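PDB 3I0P: malate dehydrogenase from Entamoeba histolytica, which probably catalyses the NAD-dependent interconversion of malate and oxaloacetate. Local coordinates for residues Leu161-Leu166 and Ala183-Pro188; Gly138-Cys143 and Ile287-Glu292; Arg36-Ala41 and Gly128-Leu133. One frame throughout, in Å; residues are numbered along the deposited sequence.

Contact 1. Residues Leu161-Leu166 and Ala183-Pro188; sequences LGTNPL and ATSISP. With NAD (nicotinamide-adenine-dinucleotide), chain B.
Thr-184 fastens its loop to Thr-163 and Asn-164 with its backbone and its hydroxyl. Its N donates to Thr-163 O at 2.9 Å. Its OG1 donates to Asn-164 O at 2.7 Å, from a position tilted out of the carbonyl plane. Next to these bonds, the Ala-183 CB methyl lies 3.4 Å from Thr-163 O.

Thr-163 forms the dense part of the contact. Its CG2 points at Ser-185 OG (3.4 Å) and Pro-188 CA. Chi1 of 43° turns the other branch to NAD, with OG1 3.2 Å from the nicotinamide atom C4N. Pro-165 meets the same ring with CG, 3.5 Å from C3N. Ala-183 N donates to the phosphate oxygen O1N at 2.8 Å, with an angle of 163° at the hydrogen.

At Gly-162 the two loops meet through a water rather than directly. The water donates to both Gly-162 O and Thr-184 OG1. The amide of Asn-164 turns away from the 183-188 loop and is held by Glu-255 and Ser-251.

Lys-246 of the second subunit binds the carbonyls of Ala-183, Ser-185 and Ile-186, and also NAD. C4N is the carbon that accepts the hydride when NAD is reduced. The chemistry thus implies a shared cofactor site: the two loops together touch the nicotinamide and bind a phosphate oxygen, and the second subunit completes the site.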
loop_
_atom_site.group_PDB
_atom_site.type_symbol
_atom_site.label_atom_id
_atom_site.label_comp_id
_atom_site.label_asym_id
_atom_site.label_seq_id
_atom_site.Cartn_x
_atom_site.Cartn_y
_atom_site.Cartn_z
ATOM N N LEU A 161 -6.539 14.691 5.923
ATOM C CA LEU A 161 -6.360 13.785 4.792
ATOM C C LEU A 161 -7.695 13.194 4.369
ATOM O O LEU A 161 -8.562 12.938 5.211
ATOM C CB LEU A 161 -5.407 12.646 5.172
ATOM C CG LEU A 161 -3.905 12.874 5.069
ATOM C CD1 LEU A 161 -3.162 11.999 6.075
ATOM C CD2 LEU A 161 -3.433 12.601 3.658
ATOM N N GLY A 162 -7.852 12.959 3.071
ATOM C CA GLY A 162 -9.016 12.236 2.580
ATOM C C GLY A 162 -8.984 10.797 3.068
ATOM O O GLY A 162 -8.013 10.371 3.703
ATOM N N THR A 163 -10.049 10.052 2.800
ATOM C CA THR A 163 -10.064 8.632 3.097
ATOM C C THR A 163 -9.155 7.899 2.104
ATOM O O THR A 163 -8.817 6.728 2.298
ATOM C CB THR A 163 -11.483 8.072 3.048
ATOM O OG1 THR A 163 -12.168 8.616 1.910
ATOM C CG2 THR A 163 -12.245 8.463 4.304
ATOM N N ASN A 164 -8.785 8.604 1.036
ATOM C CA ASN A 164 -7.711 8.213 0.132
ATOM C C ASN A 164 -7.607 6.717 -0.140
ATOM O O ASN A 164 -6.687 6.053 0.345
ATOM C CB ASN A 164 -6.390 8.780 0.655
ATOM C CG ASN A 164 -6.342 10.296 0.564
ATOM O OD1 ASN A 164 -7.348 10.934 0.244
ATOM N ND2 ASN A 164 -5.171 10.879 0.826
ATOM N N PRO A 165 -8.561 6.176 -0.923
ATOM C CA PRO A 165 -8.537 4.742 -1.163
ATOM C C PRO A 165 -7.441 4.336 -2.133
ATOM O O PRO A 165 -6.973 5.141 -2.946
ATOM C CB PRO A 165 -9.924 4.459 -1.755
ATOM C CG PRO A 165 -10.280 5.698 -2.463
ATOM C CD PRO A 165 -9.663 6.832 -1.655
ATOM N N LEU A 166 -7.039 3.077 -2.001
ATOM C CA LEU A 166 -6.077 2.441 -2.874
ATOM C C LEU A 166 -6.735 1.162 -3.348
ATOM O O LEU A 166 -7.278 0.408 -2.543
ATOM C CB LEU A 166 -4.814 2.123 -2.081
ATOM C CG LEU A 166 -3.629 1.463 -2.772
ATOM C CD1 LEU A 166 -3.050 2.384 -3.838
ATOM C CD2 LEU A 166 -2.576 1.116 -1.715
ATOM N N ALA A 183 -10.338 2.197 1.562
ATOM C CA ALA A 183 -9.779 3.425 2.108
ATOM C C ALA A 183 -8.497 3.151 2.874
ATOM O O ALA A 183 -8.298 2.052 3.388
ATOM C CB ALA A 183 -10.785 4.084 3.007
ATOM N N THR A 184 -7.630 4.150 2.961
ATOM C CA THR A 184 -6.443 4.033 3.806
ATOM C C THR A 184 -6.754 4.388 5.265
ATOM O O THR A 184 -5.935 4.164 6.154
ATOM C CB THR A 184 -5.289 4.874 3.274
ATOM O OG1 THR A 184 -5.788 6.154 2.865
ATOM C CG2 THR A 184 -4.627 4.180 2.077
ATOM N N SER A 185 -7.935 4.957 5.502
ATOM C CA SER A 185 -8.512 5.027 6.846
ATOM C C SER A 185 -9.266 3.719 7.126
ATOM O O SER A 185 -9.699 3.035 6.187
ATOM C CB SER A 185 -9.461 6.222 6.959
ATOM O OG SER A 185 -10.507 6.129 6.012
ATOM N N ILE A 186 -9.418 3.361 8.401
ATOM C CA ILE A 186 -10.150 2.138 8.752
ATOM C C ILE A 186 -11.531 2.135 8.082
ATOM O O ILE A 186 -11.913 1.160 7.436
ATOM C CB ILE A 186 -10.285 1.929 10.295
ATOM C CG1 ILE A 186 -8.897 1.877 10.957
ATOM C CG2 ILE A 186 -11.100 0.659 10.594
ATOM C CD1 ILE A 186 -8.903 1.721 12.477
ATOM N N SER A 187 -12.254 3.244 8.232
ATOM C CA SER A 187 -13.569 3.422 7.633
ATOM C C SER A 187 -13.609 4.636 6.698
ATOM O O SER A 187 -12.900 5.623 6.929
ATOM C CB SER A 187 -14.631 3.569 8.730
ATOM O OG SER A 187 -15.882 3.977 8.204
ATOM N N PRO A 188 -14.413 4.543 5.616
ATOM C CA PRO A 188 -14.811 5.716 4.821
ATOM C C PRO A 188 -16.011 6.457 5.441
ATOM O O PRO A 188 -16.672 5.928 6.337
ATOM C CB PRO A 188 -15.183 5.105 3.464
ATOM C CG PRO A 188 -15.593 3.715 3.778
ATOM C CD PRO A 188 -14.752 3.278 4.932
HETATM P PA NAD B . -13.691 -2.421 3.169
HETATM O O1A NAD B . -15.116 -2.793 2.838
HETATM O O2A NAD B . -13.311 -2.261 4.606
HETATM O O5B NAD B . -12.765 -3.546 2.489
HETATM C C5B NAD B . -12.958 -3.898 1.107
HETATM C C4B NAD B . -11.788 -4.711 0.539
HETATM O O4B NAD B . -11.277 -5.653 1.492
HETATM C C3B NAD B . -12.191 -5.546 -0.659
HETATM O O3B NAD B . -11.051 -5.674 -1.525
HETATM C C2B NAD B . -12.547 -6.889 -0.061
HETATM O O2B NAD B . -12.384 -7.947 -1.006
HETATM C C1B NAD B . -11.530 -6.998 1.058
HETATM N N9A NAD B . -11.959 -7.834 2.217
HETATM C C8A NAD B . -12.993 -7.608 3.041
HETATM N N7A NAD B . -13.012 -8.582 3.977
HETATM C C5A NAD B . -11.973 -9.416 3.739
HETATM C C6A NAD B . -11.483 -10.575 4.350
HETATM N N6A NAD B . -12.091 -11.105 5.438
HETATM N N1A NAD B . -10.388 -11.190 3.840
HETATM C C2A NAD B . -9.767 -10.697 2.760
HETATM N N3A NAD B . -10.212 -9.586 2.160
HETATM C C4A NAD B . -11.312 -8.931 2.628
HETATM O O3 NAD B . -13.226 -1.107 2.331
HETATM P PN NAD B . -13.714 0.437 2.506
HETATM O O1N NAD B . -12.516 1.233 2.966
HETATM O O2N NAD B . -15.013 0.497 3.271
HETATM O O5D NAD B . -14.044 0.895 1.007
HETATM C C5D NAD B . -15.287 0.551 0.388
HETATM C C4D NAD B . -15.414 1.240 -0.969
HETATM O O4D NAD B . -15.441 2.661 -0.809
HETATM C C3D NAD B . -14.235 0.934 -1.884
HETATM O O3D NAD B . -14.757 0.401 -3.110
HETATM C C2D NAD B . -13.510 2.266 -2.074
HETATM O O2D NAD B . -12.951 2.492 -3.381
HETATM C C1D NAD B . -14.622 3.259 -1.819
HETATM N N1N NAD B . -14.108 4.570 -1.430
HETATM C C2N NAD B . -14.094 5.552 -2.360
HETATM C C3N NAD B . -13.613 6.823 -2.034
HETATM C C7N NAD B . -13.587 7.926 -3.054
HETATM O O7N NAD B . -13.161 9.026 -2.725
HETATM N N7N NAD B . -14.027 7.686 -4.287
HETATM C C4N NAD B . -13.149 7.063 -0.737
HETATM C C5N NAD B . -13.166 6.026 0.202
HETATM C C6N NAD B . -13.659 4.777 -0.174
HETATM O O HOH W 1 -6.939 8.142 4.640
#

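Contact 2. Residues Gly138-Cys143 and Ile287-Glu292; sequences GCIGIC and IAINVE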
loop_
_atom_site.group_PDB
_atom_site.type_symbol
_atom_site.label_atom_id
_atom_site.label_comp_id
_atom_site.label_asym_id
_atom_site.label_seq_id
_atom_site.Cartn_x
_atom_site.Cartn_y
_atom_site.Cartn_z
ATOM N N GLY A 138 -5.063 -8.451 -18.479
ATOM C CA GLY A 138 -3.829 -9.147 -18.103
ATOM C C GLY A 138 -2.737 -8.258 -17.517
ATOM O O GLY A 138 -1.552 -8.608 -17.545
ATOM N N CYS A 139 -3.138 -7.108 -16.976
ATOM C CA CYS A 139 -2.231 -6.219 -16.270
ATOM C C CYS A 139 -2.540 -6.180 -14.773
ATOM O O CYS A 139 -3.687 -6.368 -14.361
ATOM C CB CYS A 139 -2.367 -4.809 -16.811
ATOM S SG CYS A 139 -1.860 -4.580 -18.501
ATOM N N ILE A 140 -1.503 -5.950 -13.968
ATOM C CA ILE A 140 -1.675 -5.554 -12.579
ATOM C C ILE A 140 -2.121 -4.105 -12.636
ATOM O O ILE A 140 -1.492 -3.307 -13.325
ATOM C CB ILE A 140 -0.348 -5.665 -11.791
ATOM C CG1 ILE A 140 0.048 -7.137 -11.610
ATOM C CG2 ILE A 140 -0.459 -4.990 -10.429
ATOM C CD1 ILE A 140 1.563 -7.391 -11.471
ATOM N N GLY A 141 -3.204 -3.768 -11.941
ATOM C CA GLY A 141 -3.693 -2.390 -11.903
ATOM C C GLY A 141 -3.720 -1.777 -10.517
ATOM O O GLY A 141 -4.345 -2.308 -9.600
ATOM N N ILE A 142 -3.035 -0.655 -10.367
ATOM C CA ILE A 142 -2.945 0.041 -9.090
ATOM C C ILE A 142 -3.454 1.458 -9.303
ATOM O O ILE A 142 -3.058 2.131 -10.259
ATOM C CB ILE A 142 -1.487 0.070 -8.545
ATOM C CG1 ILE A 142 -0.939 -1.359 -8.383
ATOM C CG2 ILE A 142 -1.420 0.857 -7.234
ATOM C CD1 ILE A 142 0.568 -1.447 -8.149
ATOM N N CYS A 143 -4.344 1.912 -8.432
ATOM C CA CYS A 143 -4.948 3.213 -8.616
ATOM C C CYS A 143 -5.464 3.769 -7.299
ATOM O O CYS A 143 -5.515 3.053 -6.296
ATOM C CB CYS A 143 -6.055 3.139 -9.674
ATOM S SG CYS A 143 -7.670 2.642 -9.087
ATOM N N ILE A 287 -2.076 3.134 -12.486
ATOM C CA ILE A 287 -0.882 2.408 -12.894
ATOM C C ILE A 287 -1.282 1.063 -13.484
ATOM O O ILE A 287 -2.114 0.363 -12.921
ATOM C CB ILE A 287 0.083 2.181 -11.701
ATOM C CG1 ILE A 287 0.569 3.510 -11.126
ATOM C CG2 ILE A 287 1.283 1.289 -12.099
ATOM C CD1 ILE A 287 1.524 3.331 -9.959
ATOM N N ALA A 288 -0.681 0.713 -14.618
ATOM C CA ALA A 288 -0.871 -0.600 -15.234
ATOM C C ALA A 288 0.479 -1.267 -15.538
ATOM O O ALA A 288 1.381 -0.647 -16.102
ATOM C CB ALA A 288 -1.696 -0.471 -16.487
ATOM N N ILE A 289 0.608 -2.527 -15.143
ATOM C CA ILE A 289 1.836 -3.289 -15.338
ATOM C C ILE A 289 1.513 -4.518 -16.180
ATOM O O ILE A 289 0.686 -5.341 -15.794
ATOM C CB ILE A 289 2.448 -3.745 -13.986
ATOM C CG1 ILE A 289 2.895 -2.537 -13.171
ATOM C CG2 ILE A 289 3.599 -4.739 -14.205
ATOM C CD1 ILE A 289 2.971 -2.814 -11.712
ATOM N N ASN A 290 2.175 -4.635 -17.327
ATOM C CA ASN A 290 1.919 -5.730 -18.247
ATOM C C ASN A 290 2.622 -7.002 -17.801
ATOM O O ASN A 290 3.842 -7.119 -17.917
ATOM C CB ASN A 290 2.347 -5.343 -19.663
ATOM C CG ASN A 290 1.923 -6.359 -20.704
ATOM O OD1 ASN A 290 1.126 -7.263 -20.434
ATOM N ND2 ASN A 290 2.447 -6.207 -21.914
ATOM N N VAL A 291 1.834 -7.947 -17.299
ATOM C CA VAL A 291 2.337 -9.219 -16.788
ATOM C C VAL A 291 3.192 -10.001 -17.810
ATOM O O VAL A 291 4.297 -10.475 -17.475
ATOM C CB VAL A 291 1.176 -10.099 -16.250
ATOM C CG1 VAL A 291 1.608 -11.562 -16.089
ATOM C CG2 VAL A 291 0.632 -9.532 -14.940
ATOM N N GLU A 292 2.702 -10.110 -19.049
ATOM C CA GLU A 292 3.356 -10.948 -20.055
ATOM C C GLU A 292 4.797 -10.502 -20.391
ATOM O O GLU A 292 5.571 -11.280 -20.945
ATOM C CB GLU A 292 2.463 -11.158 -21.300
ATOM C CG GLU A 292 2.439 -10.001 -22.320
ATOM C CD GLU A 292 1.242 -10.067 -23.303
ATOM O OE1 GLU A 292 0.624 -11.161 -23.422
ATOM O OE2 GLU A 292 0.921 -9.021 -23.942
HETATM O O HOH W 2 -0.376 -9.301 -19.891
#
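Ile-140 and Ile-289 form a hydrogen-bonded antiparallel pair, and Ile-142 and Ile-287 form the next. Each pair has two backbone bonds. Ile-140 N to Ile-289 O and Ile-289 N to Ile-140 O are both 2.9 Å long. In the second pair, Ile-142 N reaches Ile-287 O at 2.9 Å, and Ile-287 N returns a bond to Ile-142 O. CA-H...O contacts fill in between them, such as Ala-288 CA to Ile-140 O. The strand segments run at 163° to each other.

The four isoleucines lie on one face of the sheet. Their beta carbons meet across the strands, with CB to CB 4.0 Å for Ile-140 and Ile-289 and 4.1 Å for Ile-142 and Ile-287. Val-291 extends this row past the end of the strand. Ile-140 CG1 sits beside its own backbone N (chi1 -69°), where it meets Val-291. The two side chains cross at about a right angle, with Val-291 CG2 4.1 Å from Ile-140 CG1. On the opposite face, Cys-139 CB faces Ala-288 CB.

Gly-138 marks the end of the pairing, where its O takes a weak bond from Val-291 N. It is the C-prime residue of the Schellman motif that ends helix 127-136. A water donates to Gly-138 O and to Asn-290 OD1, joining the turn to the strand end.

Further out, Leu-261, Phe-253 and Met-115 of the second subunit pack on the isoleucine face. Helix 93-111 covers Ala-288 on the other side. The chemistry is thus paired backbone polarity inside an apolar layer. Alternate residues bond across the pair, while Gly-141, Ala-288 and Asn-290 bond flanking chain at Gly-169, Gly-114 and Gly-112. The branched side chains form part of the dimer interface.

Contact 3. Residues Arg36-Ala41 and Gly128-Leu133; sequences RDTLIA and GYYSLL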
loop_
_atom_site.group_PDB
_atom_site.type_symbol
_atom_site.label_atom_id
_atom_site.label_comp_id
_atom_site.label_asym_id
_atom_site.label_seq_id
_atom_site.Cartn_x
_atom_site.Cartn_y
_atom_site.Cartn_z
ATOM N N ARG A 36 -22.366 5.192 -15.607
ATOM C CA ARG A 36 -23.319 4.222 -15.114
ATOM C C ARG A 36 -22.663 2.852 -14.939
ATOM O O ARG A 36 -23.017 2.127 -14.014
ATOM C CB ARG A 36 -24.581 4.173 -15.988
ATOM C CG ARG A 36 -24.451 3.423 -17.296
ATOM C CD ARG A 36 -24.834 1.963 -17.148
ATOM N NE ARG A 36 -24.528 1.243 -18.379
ATOM C CZ ARG A 36 -25.376 1.106 -19.390
ATOM N NH1 ARG A 36 -26.586 1.631 -19.318
ATOM N NH2 ARG A 36 -25.022 0.438 -20.477
ATOM N N ASP A 37 -21.704 2.513 -15.809
ATOM C CA ASP A 37 -20.956 1.254 -15.682
ATOM C C ASP A 37 -20.216 1.179 -14.348
ATOM O O ASP A 37 -20.271 0.159 -13.659
ATOM C CB ASP A 37 -19.954 1.069 -16.821
ATOM C CG ASP A 37 -20.589 0.535 -18.096
ATOM O OD1 ASP A 37 -21.805 0.244 -18.125
ATOM O OD2 ASP A 37 -19.841 0.397 -19.088
ATOM N N THR A 38 -19.540 2.264 -13.974
ATOM C CA THR A 38 -18.771 2.234 -12.735
ATOM C C THR A 38 -19.662 2.461 -11.527
ATOM O O THR A 38 -19.326 2.022 -10.431
ATOM C CB THR A 38 -17.533 3.188 -12.707
ATOM O OG1 THR A 38 -17.712 4.182 -11.709
ATOM C CG2 THR A 38 -17.260 3.843 -14.041
ATOM N N LEU A 39 -20.800 3.121 -11.717
ATOM C CA LEU A 39 -21.779 3.207 -10.635
ATOM C C LEU A 39 -22.440 1.854 -10.390
ATOM O O LEU A 39 -22.434 1.376 -9.255
ATOM C CB LEU A 39 -22.807 4.320 -10.858
ATOM C CG LEU A 39 -22.209 5.727 -10.764
ATOM C CD1 LEU A 39 -23.284 6.793 -10.767
ATOM C CD2 LEU A 39 -21.348 5.844 -9.505
ATOM N N ILE A 40 -22.973 1.219 -11.438
ATOM C CA ILE A 40 -23.577 -0.109 -11.275
ATOM C C ILE A 40 -22.573 -1.151 -10.749
ATOM O O ILE A 40 -22.936 -1.988 -9.938
ATOM C CB ILE A 40 -24.302 -0.625 -12.559
ATOM C CG1 ILE A 40 -25.227 -1.802 -12.218
ATOM C CG2 ILE A 40 -23.313 -1.037 -13.643
ATOM C CD1 ILE A 40 -26.527 -1.410 -11.597
ATOM N N ALA A 41 -21.321 -1.076 -11.204
ATOM C CA ALA A 41 -20.233 -1.891 -10.670
ATOM C C ALA A 41 -20.163 -1.821 -9.156
ATOM O O ALA A 41 -19.935 -2.838 -8.494
ATOM C CB ALA A 41 -18.902 -1.472 -11.262
ATOM N N GLY A 128 -11.743 0.323 -6.957
ATOM C CA GLY A 128 -11.633 -1.029 -7.488
ATOM C C GLY A 128 -12.021 -1.170 -8.938
ATOM O O GLY A 128 -11.539 -2.079 -9.608
ATOM N N TYR A 129 -12.875 -0.279 -9.436
ATOM C CA TYR A 129 -13.385 -0.394 -10.806
ATOM C C TYR A 129 -12.258 -0.267 -11.815
ATOM O O TYR A 129 -12.157 -1.051 -12.752
ATOM C CB TYR A 129 -14.466 0.658 -11.093
ATOM C CG TYR A 129 -14.972 0.638 -12.526
ATOM C CD1 TYR A 129 -15.906 -0.310 -12.941
ATOM C CD2 TYR A 129 -14.500 1.555 -13.474
ATOM C CE1 TYR A 129 -16.373 -0.346 -14.256
ATOM C CE2 TYR A 129 -14.954 1.526 -14.798
ATOM C CZ TYR A 129 -15.896 0.578 -15.174
ATOM O OH TYR A 129 -16.369 0.539 -16.467
ATOM N N TYR A 130 -11.409 0.732 -11.610
ATOM C CA TYR A 130 -10.320 1.018 -12.538
ATOM C C TYR A 130 -9.246 -0.069 -12.483
ATOM O O TYR A 130 -8.666 -0.428 -13.506
ATOM C CB TYR A 130 -9.778 2.432 -12.281
ATOM C CG TYR A 130 -10.924 3.405 -12.182
ATOM C CD1 TYR A 130 -11.512 3.955 -13.334
ATOM C CD2 TYR A 130 -11.482 3.713 -10.945
ATOM C CE1 TYR A 130 -12.606 4.805 -13.239
ATOM C CE2 TYR A 130 -12.566 4.560 -10.842
ATOM C CZ TYR A 130 -13.124 5.104 -11.983
ATOM O OH TYR A 130 -14.196 5.949 -11.840
ATOM N N SER A 131 -9.024 -0.624 -11.296
ATOM C CA SER A 131 -8.097 -1.739 -11.147
ATOM C C SER A 131 -8.617 -2.987 -11.854
ATOM O O SER A 131 -7.839 -3.743 -12.437
ATOM C CB SER A 131 -7.808 -2.026 -9.669
ATOM O OG SER A 131 -6.905 -1.056 -9.150
ATOM N N LEU A 132 -9.932 -3.190 -11.813
ATOM C CA LEU A 132 -10.545 -4.315 -12.512
ATOM C C LEU A 132 -10.335 -4.226 -14.027
ATOM O O LEU A 132 -10.092 -5.238 -14.678
ATOM C CB LEU A 132 -12.034 -4.435 -12.176
ATOM C CG LEU A 132 -12.409 -4.913 -10.771
ATOM C CD1 LEU A 132 -13.892 -4.703 -10.521
ATOM C CD2 LEU A 132 -12.033 -6.369 -10.539
ATOM N N LEU A 133 -10.411 -3.021 -14.582
ATOM C CA LEU A 133 -10.150 -2.828 -16.003
ATOM C C LEU A 133 -8.770 -3.358 -16.373
ATOM O O LEU A 133 -8.603 -3.999 -17.408
ATOM C CB LEU A 133 -10.265 -1.350 -16.389
ATOM C CG LEU A 133 -11.636 -0.663 -16.358
ATOM C CD1 LEU A 133 -11.448 0.836 -16.643
ATOM C CD2 LEU A 133 -12.639 -1.288 -17.344
#
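Thr-38 stands over one face of the Tyr-129 ring. Its CB lies 3.5 Å from the ring centroid and only 11° off the normal, a CH-pi contact. CG2 continues over the same face toward Tyr-129 CE2, 3.4 Å away. The two side chains cross at about a right angle. The ring gets there because CG of Tyr-129 is anti to the backbone N (chi1 177°), which carries it out to helix 29-45. Ala-41 CB approaches obliquely, 3.6 Å from CD1. At the hydroxyl end, Asp-37 CB comes within 3.6 Å of Tyr-129 OH. The carboxylate of Asp-37 instead makes a salt bridge with Arg-36, in the guanidinium plane.

Tyr-130 is turned differently. Its CD1 lies in plane at the edge of the Tyr-129 ring, while Tyr-129 CD2 sits over the Tyr-130 face, offset toward the rim. Tyr-130 OH comes 3.9 Å from Thr-38 OG1 but bonds Phe-124 O instead, and its ring stacks on Phe-124.

No hydrogen bond joins the two helix segments, whose axes pass 10.4 Å apart at 109°. His-94 of helix 93-111 touches both Thr-38 and Tyr-130. Helix 11-24 packs on helix 29-45, and strand 139-145 lies against helix 127-136.

How the contacts relate
From the N terminus, contact 3 comes first. It closes a loop of 86 residues by bringing helix 127-136 back to helix 29-45. Strand 139-145 follows directly and opens contact 2, which does not close until 143 residues later, at strand 282-290. Contact 1 lies wholly within that span and closes the short excursion through strands 166-170 and 178-182. No contact crosses another. Contacts 2 and 3 touch where Ser-131 OG probably bonds Gly-141 O, linking helix to sheet. Contacts 1 and 2 touch where Leu-166 packs on Ile-142 and Cys-143. Strand 139-145 thus touches both helix 127-136 and the start of strand 166-170, next to the NAD-binding loop. Contacts 1 and 2 both reach the second subunit.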